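Local coordinates for pseudoazurin (Blue copper protein) (Sinorhizobium meliloti, PDB 3TU6) that probably carries electrons in the periplasm by way of the single copper ion held in its beta-barrel cupredoxin fold, at residues M18-A23 against V33-K38; E56-K61 against Y76-A81. All blocks are in the same frame, centred on the assembly; numbering follows the deposited sequence.

Contact 1. Residues M18-A23 against V33-K38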
loop_
_atom_site.group_PDB
_atom_site.type_symbol
_atom_site.label_atom_id
_atom_site.label_comp_id
_atom_site.label_asym_id
_atom_site.label_seq_id
_atom_site.Cartn_x
_atom_site.Cartn_y
_atom_site.Cartn_z
ATOM N N MET A 18 -9.755 8.743 -4.946
ATOM C CA MET A 18 -9.617 7.391 -4.389
ATOM C C MET A 18 -8.137 7.100 -4.126
ATOM O O MET A 18 -7.430 6.568 -4.991
ATOM C CB MET A 18 -10.230 6.323 -5.311
ATOM C CG MET A 18 -11.635 6.626 -5.829
ATOM S SD MET A 18 -12.872 6.830 -4.533
ATOM C CE MET A 18 -13.036 8.612 -4.498
ATOM N N ALA A 19 -7.668 7.451 -2.931
ATOM C CA ALA A 19 -6.237 7.409 -2.640
ATOM C C ALA A 19 -5.917 7.045 -1.194
ATOM O O ALA A 19 -6.630 7.438 -0.271
ATOM C CB ALA A 19 -5.605 8.752 -2.985
ATOM N N PHE A 20 -4.835 6.290 -1.016
ATOM C CA PHE A 20 -4.239 6.088 0.299
ATOM C C PHE A 20 -3.243 7.217 0.552
ATOM O O PHE A 20 -2.423 7.524 -0.319
ATOM C CB PHE A 20 -3.521 4.741 0.374
ATOM C CG PHE A 20 -4.435 3.552 0.267
ATOM C CD1 PHE A 20 -5.205 3.148 1.350
ATOM C CD2 PHE A 20 -4.510 2.821 -0.913
ATOM C CE1 PHE A 20 -6.043 2.041 1.255
ATOM C CE2 PHE A 20 -5.344 1.715 -1.014
ATOM C CZ PHE A 20 -6.112 1.326 0.069
ATOM N N GLU A 21 -3.327 7.832 1.731
ATOM C CA GLU A 21 -2.433 8.927 2.109
ATOM C C GLU A 21 -1.760 8.627 3.448
ATOM O O GLU A 21 -2.437 8.514 4.474
ATOM C CB GLU A 21 -3.204 10.246 2.194
ATOM C CG GLU A 21 -2.318 11.460 2.453
ATOM C CD GLU A 21 -3.072 12.770 2.346
ATOM O OE1 GLU A 21 -4.118 12.805 1.664
ATOM O OE2 GLU A 21 -2.615 13.767 2.942
ATOM N N PRO A 22 -0.417 8.493 3.454
ATOM C CA PRO A 22 0.535 8.573 2.341
ATOM C C PRO A 22 0.496 7.333 1.448
ATOM O O PRO A 22 0.133 6.249 1.905
ATOM C CB PRO A 22 1.886 8.687 3.048
ATOM C CG PRO A 22 1.689 7.996 4.325
ATOM C CD PRO A 22 0.278 8.274 4.736
ATOM N N ALA A 23 0.864 7.504 0.182
ATOM C CA ALA A 23 0.900 6.397 -0.771
ATOM C C ALA A 23 2.042 5.427 -0.465
ATOM O O ALA A 23 1.938 4.233 -0.758
ATOM C CB ALA A 23 1.031 6.930 -2.191
ATOM N N VAL A 33 1.391 -0.675 10.682
ATOM C CA VAL A 33 0.658 0.343 9.936
ATOM C C VAL A 33 -0.841 0.124 10.133
ATOM O O VAL A 33 -1.352 -0.967 9.877
ATOM C CB VAL A 33 0.993 0.299 8.429
ATOM C CG1 VAL A 33 0.023 1.164 7.633
ATOM C CG2 VAL A 33 2.424 0.745 8.192
ATOM N N THR A 34 -1.530 1.164 10.599
ATOM C CA THR A 34 -2.972 1.116 10.818
ATOM C C THR A 34 -3.683 1.924 9.743
ATOM O O THR A 34 -3.329 3.075 9.482
ATOM C CB THR A 34 -3.346 1.682 12.200
ATOM O OG1 THR A 34 -2.666 0.942 13.222
ATOM C CG2 THR A 34 -4.851 1.607 12.430
ATOM N N PHE A 35 -4.689 1.316 9.119
ATOM C CA PHE A 35 -5.461 1.988 8.080
ATOM C C PHE A 35 -6.660 2.692 8.696
ATOM O O PHE A 35 -7.354 2.122 9.531
ATOM C CB PHE A 35 -5.878 0.990 7.000
ATOM C CG PHE A 35 -4.728 0.523 6.164
ATOM C CD1 PHE A 35 -4.364 1.225 5.030
ATOM C CD2 PHE A 35 -3.979 -0.583 6.535
ATOM C CE1 PHE A 35 -3.292 0.819 4.261
ATOM C CE2 PHE A 35 -2.899 -0.999 5.767
ATOM C CZ PHE A 35 -2.554 -0.290 4.626
ATOM N N VAL A 36 -6.879 3.940 8.290
ATOM C CA VAL A 36 -7.910 4.787 8.881
ATOM C C VAL A 36 -9.007 5.054 7.857
ATOM O O VAL A 36 -8.730 5.485 6.737
ATOM C CB VAL A 36 -7.317 6.134 9.350
ATOM C CG1 VAL A 36 -8.360 6.950 10.109
ATOM C CG2 VAL A 36 -6.083 5.898 10.214
ATOM N N ALA A 37 -10.253 4.798 8.251
ATOM C CA ALA A 37 -11.402 5.011 7.379
ATOM C C ALA A 37 -11.923 6.436 7.532
ATOM O O ALA A 37 -13.026 6.649 8.037
ATOM C CB ALA A 37 -12.503 4.002 7.699
ATOM N N LYS A 38 -11.125 7.409 7.094
ATOM C CA LYS A 38 -11.516 8.818 7.178
ATOM C C LYS A 38 -12.718 9.089 6.274
ATOM O O LYS A 38 -13.650 9.790 6.667
ATOM C CB LYS A 38 -10.347 9.733 6.811
ATOM C CG LYS A 38 -10.611 11.207 7.095
ATOM C CD LYS A 38 -9.321 12.000 7.214
ATOM C CE LYS A 38 -9.593 13.453 7.573
ATOM N NZ LYS A 38 -8.336 14.213 7.816
#
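Phe-20 and Phe-35 are the two residues that meet here, ring against ring, from two strands that flank strand 3-9 in the same sheet; the rings come together on its inward face, near the metal. Following the chain, the backbone turns a corner at Met-18, and Ala-19 is bonded through its backbone to Leu-9 of strand 3-9. Phe-20 comes next and directs its CB toward 33-38. With CG anti to the carbonyl carbon (chi1 -66°), its ring reaches far enough for CD1 to touch CE1 of Phe-35 at 4.2 Å. That CD1 arrives at the edge of the Phe-35 ring, close to its plane. The planes are steeply inclined at 74° and the centroids lie 6.0 Å apart, an oblique pairing rather than a regular aromatic stack. Phe-35 does not start out pointing at its partner; it is the far part of the ring that closes the distance. One of its faces has CG1 of Val-33 above it, offset toward the rim. After Phe-20 comes Glu-21, bonded through its backbone to Glu-7, and a cis peptide bond precedes Pro-22. Around the pair, Tyr-78 sits edge-to-face with each phenylalanine, and Phe-20 also packs on Met-88, a copper ligand. No hydrogen bond spans the two segments, and the shared area is a modest 60 Å². With only ring carbons meeting, the pair depends on shape and van der Waals fit and brings no polar atom into the contact.

Contact 2. Residues E56-K61 against Y76-A81. With CU (copper (II) ion), chain B.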
loop_
_atom_site.group_PDB
_atom_site.type_symbol
_atom_site.label_atom_id
_atom_site.label_comp_id
_atom_site.label_asym_id
_atom_site.label_seq_id
_atom_site.Cartn_x
_atom_site.Cartn_y
_atom_site.Cartn_z
ATOM N N GLU A 56 3.388 -12.293 6.245
ATOM C CA GLU A 56 1.977 -12.408 6.601
ATOM C C GLU A 56 1.148 -11.473 5.728
ATOM O O GLU A 56 1.504 -10.308 5.545
ATOM C CB GLU A 56 1.755 -12.070 8.078
ATOM C CG GLU A 56 2.337 -13.090 9.045
ATOM C CD GLU A 56 1.883 -12.872 10.478
ATOM O OE1 GLU A 56 1.857 -13.855 11.248
ATOM O OE2 GLU A 56 1.548 -11.722 10.836
ATOM N N THR A 57 0.048 -11.993 5.190
ATOM C CA THR A 57 -0.837 -11.220 4.322
ATOM C C THR A 57 -2.000 -10.648 5.122
ATOM O O THR A 57 -2.187 -10.990 6.292
ATOM C CB THR A 57 -1.409 -12.089 3.184
ATOM O OG1 THR A 57 -2.333 -13.043 3.722
ATOM C CG2 THR A 57 -0.292 -12.822 2.451
ATOM N N TRP A 58 -2.776 -9.773 4.488
ATOM C CA TRP A 58 -3.981 -9.234 5.105
ATOM C C TRP A 58 -5.060 -8.926 4.070
ATOM O O TRP A 58 -4.765 -8.655 2.903
ATOM C CB TRP A 58 -3.662 -7.988 5.941
ATOM C CG TRP A 58 -3.348 -6.753 5.148
ATOM C CD1 TRP A 58 -4.234 -5.808 4.720
ATOM C CD2 TRP A 58 -2.055 -6.316 4.713
ATOM N NE1 TRP A 58 -3.576 -4.814 4.035
ATOM C CE2 TRP A 58 -2.237 -5.102 4.016
ATOM C CE3 TRP A 58 -0.760 -6.835 4.839
ATOM C CZ2 TRP A 58 -1.172 -4.398 3.446
ATOM C CZ3 TRP A 58 0.298 -6.135 4.273
ATOM C CH2 TRP A 58 0.084 -4.929 3.585
ATOM N N LYS A 59 -6.310 -8.976 4.519
ATOM C CA LYS A 59 -7.460 -8.700 3.672
ATOM C C LYS A 59 -8.541 -8.031 4.517
ATOM O O LYS A 59 -9.432 -8.692 5.051
ATOM C CB LYS A 59 -7.972 -9.999 3.039
ATOM C CG LYS A 59 -9.088 -9.809 2.016
ATOM C CD LYS A 59 -9.551 -11.138 1.425
ATOM C CE LYS A 59 -8.548 -11.702 0.428
ATOM N NZ LYS A 59 -9.007 -12.994 -0.156
ATOM N N GLY A 60 -8.440 -6.711 4.645
ATOM C CA GLY A 60 -9.364 -5.942 5.467
ATOM C C GLY A 60 -10.747 -5.838 4.853
ATOM O O GLY A 60 -10.891 -5.811 3.631
ATOM N N LYS A 61 -11.765 -5.783 5.707
ATOM C CA LYS A 61 -13.140 -5.572 5.256
ATOM C C LYS A 61 -13.353 -4.090 4.951
ATOM O O LYS A 61 -12.513 -3.253 5.289
ATOM C CB LYS A 61 -14.138 -6.039 6.321
ATOM C CG LYS A 61 -14.026 -7.516 6.699
ATOM C CD LYS A 61 -14.456 -8.432 5.561
ATOM C CE LYS A 61 -14.420 -9.897 5.978
ATOM N NZ LYS A 61 -13.042 -10.366 6.285
ATOM N N TYR A 76 5.672 -4.034 0.286
ATOM C CA TYR A 76 4.331 -4.594 0.378
ATOM C C TYR A 76 3.392 -3.760 -0.491
ATOM O O TYR A 76 3.161 -2.586 -0.201
ATOM C CB TYR A 76 3.844 -4.571 1.829
ATOM C CG TYR A 76 4.595 -5.494 2.767
ATOM C CD1 TYR A 76 5.901 -5.209 3.167
ATOM C CD2 TYR A 76 3.992 -6.642 3.274
ATOM C CE1 TYR A 76 6.588 -6.052 4.032
ATOM C CE2 TYR A 76 4.672 -7.489 4.138
ATOM C CZ TYR A 76 5.966 -7.189 4.515
ATOM O OH TYR A 76 6.635 -8.033 5.371
ATOM N N MET A 77 2.866 -4.362 -1.558
ATOM C CA MET A 77 1.909 -3.692 -2.439
ATOM C C MET A 77 0.490 -4.113 -2.075
ATOM O O MET A 77 0.156 -5.298 -2.126
ATOM C CB MET A 77 2.186 -4.037 -3.904
ATOM C CG MET A 77 3.582 -3.661 -4.389
ATOM S SD MET A 77 3.942 -1.895 -4.325
ATOM C CE MET A 77 2.765 -1.252 -5.517
ATOM N N TYR A 78 -0.337 -3.135 -1.709
ATOM C CA TYR A 78 -1.713 -3.387 -1.281
ATOM C C TYR A 78 -2.691 -2.520 -2.075
ATOM O O TYR A 78 -2.286 -1.566 -2.744
ATOM C CB TYR A 78 -1.856 -3.135 0.223
ATOM C CG TYR A 78 -1.688 -1.690 0.640
ATOM C CD1 TYR A 78 -2.777 -0.825 0.662
ATOM C CD2 TYR A 78 -0.444 -1.190 1.017
ATOM C CE1 TYR A 78 -2.634 0.498 1.035
ATOM C CE2 TYR A 78 -0.291 0.137 1.404
ATOM C CZ TYR A 78 -1.392 0.975 1.412
ATOM O OH TYR A 78 -1.260 2.289 1.792
ATOM N N GLN A 79 -3.977 -2.852 -1.988
ATOM C CA GLN A 79 -4.997 -2.200 -2.807
ATOM C C GLN A 79 -6.313 -1.994 -2.068
ATOM O O GLN A 79 -6.552 -2.596 -1.020
ATOM C CB GLN A 79 -5.265 -3.038 -4.060
ATOM C CG GLN A 79 -5.895 -4.404 -3.776
ATOM C CD GLN A 79 -6.214 -5.181 -5.040
ATOM O OE1 GLN A 79 -5.414 -5.230 -5.974
ATOM N NE2 GLN A 79 -7.389 -5.799 -5.070
ATOM N N CYS A 80 -7.155 -1.135 -2.637
ATOM C CA CYS A 80 -8.561 -1.039 -2.266
ATOM C C CYS A 80 -9.362 -1.747 -3.352
ATOM O O CYS A 80 -9.339 -1.329 -4.508
ATOM C CB CYS A 80 -8.998 0.423 -2.167
ATOM S SG CYS A 80 -10.771 0.648 -1.910
ATOM N N ALA A 81 -10.066 -2.815 -2.983
ATOM C CA ALA A 81 -10.780 -3.643 -3.961
ATOM C C ALA A 81 -11.811 -2.857 -4.782
ATOM O O ALA A 81 -11.833 -2.969 -6.009
ATOM C CB ALA A 81 -11.437 -4.843 -3.276
HETATM CU CU CU B . -11.162 2.847 -2.049
#
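Trp-58 meets Tyr-78 and Tyr-76, reaching from the loop onto strand 74-79 and making the heart of this contact with the six-membered part of its indole. CZ2 lies 3.5 Å from CB of Tyr-78, close packing against the root of that side chain, and also approaches its CG at 3.9 Å. Farther round the same ring, CZ3 meets CD2 of Tyr-76 at 3.9 Å, the tyrosine carbon coming in at the indole edge and in its plane. CH2 lies 4.2 Å from the Tyr-76 CB. The indole thus spans two side chains that alternate along the strand, while Met-77 between them points away. At the margin, the carbonyl oxygen of Glu-56 approaches the edge of the Tyr-76 ring at CE2.

The next shell fixes these groups. The first torsion of Trp-58 sets CG between the backbone N and the carbonyl carbon (chi1 73°), which brings the six-membered ring against Tyr-76 and Tyr-78. Its NE1 is hydrogen-bonded to Ser-44 OG, Val-68 and Leu-46 touch the side chain, and the Tyr-76 hydroxyl is tied to Lys-72 O. Replacing Trp-58 by an alanine is likely to open a gap beside CB of Tyr-78 and the Tyr-76 ring and to deprive Ser-44 OG of its indole partner.

Just beyond the strand comes Cys-80, whose SG stands anti to the backbone N (chi1 173°) and binds the copper ion at 2.2 Å. His-42, His-83 and Met-88 supply the other ligands. Two histidines, a cysteine and a methionine form the type 1 blue copper site of the cupredoxins, with the cysteine just past the end of a barrel strand whose inner face is packed here by the loop tryptophan.

Both contacts are essentially core, although contact 2 reaches the surface at Glu-56, whereas both touching residues of contact 1 are buried. Contact 1 joins two strands, 19-27 and 32-36; contact 2 joins a loop to strand 74-79, over nearly three times the area. Neither has a hydrogen bond between its segments, but contact 2 carries polar aromatic groups anchored outside it and leads into a metal ligand, while contact 1 is all hydrocarbon. They merge at Tyr-78, whose CE1 lies 3.3 Å from CE1 of Phe-35 and 3.6 Å from CD2 of Phe-20. Through Tyr-78 the rings join in one aromatic cluster, whose Phe-20 end also packs on the Cys-80 backbone N near the copper.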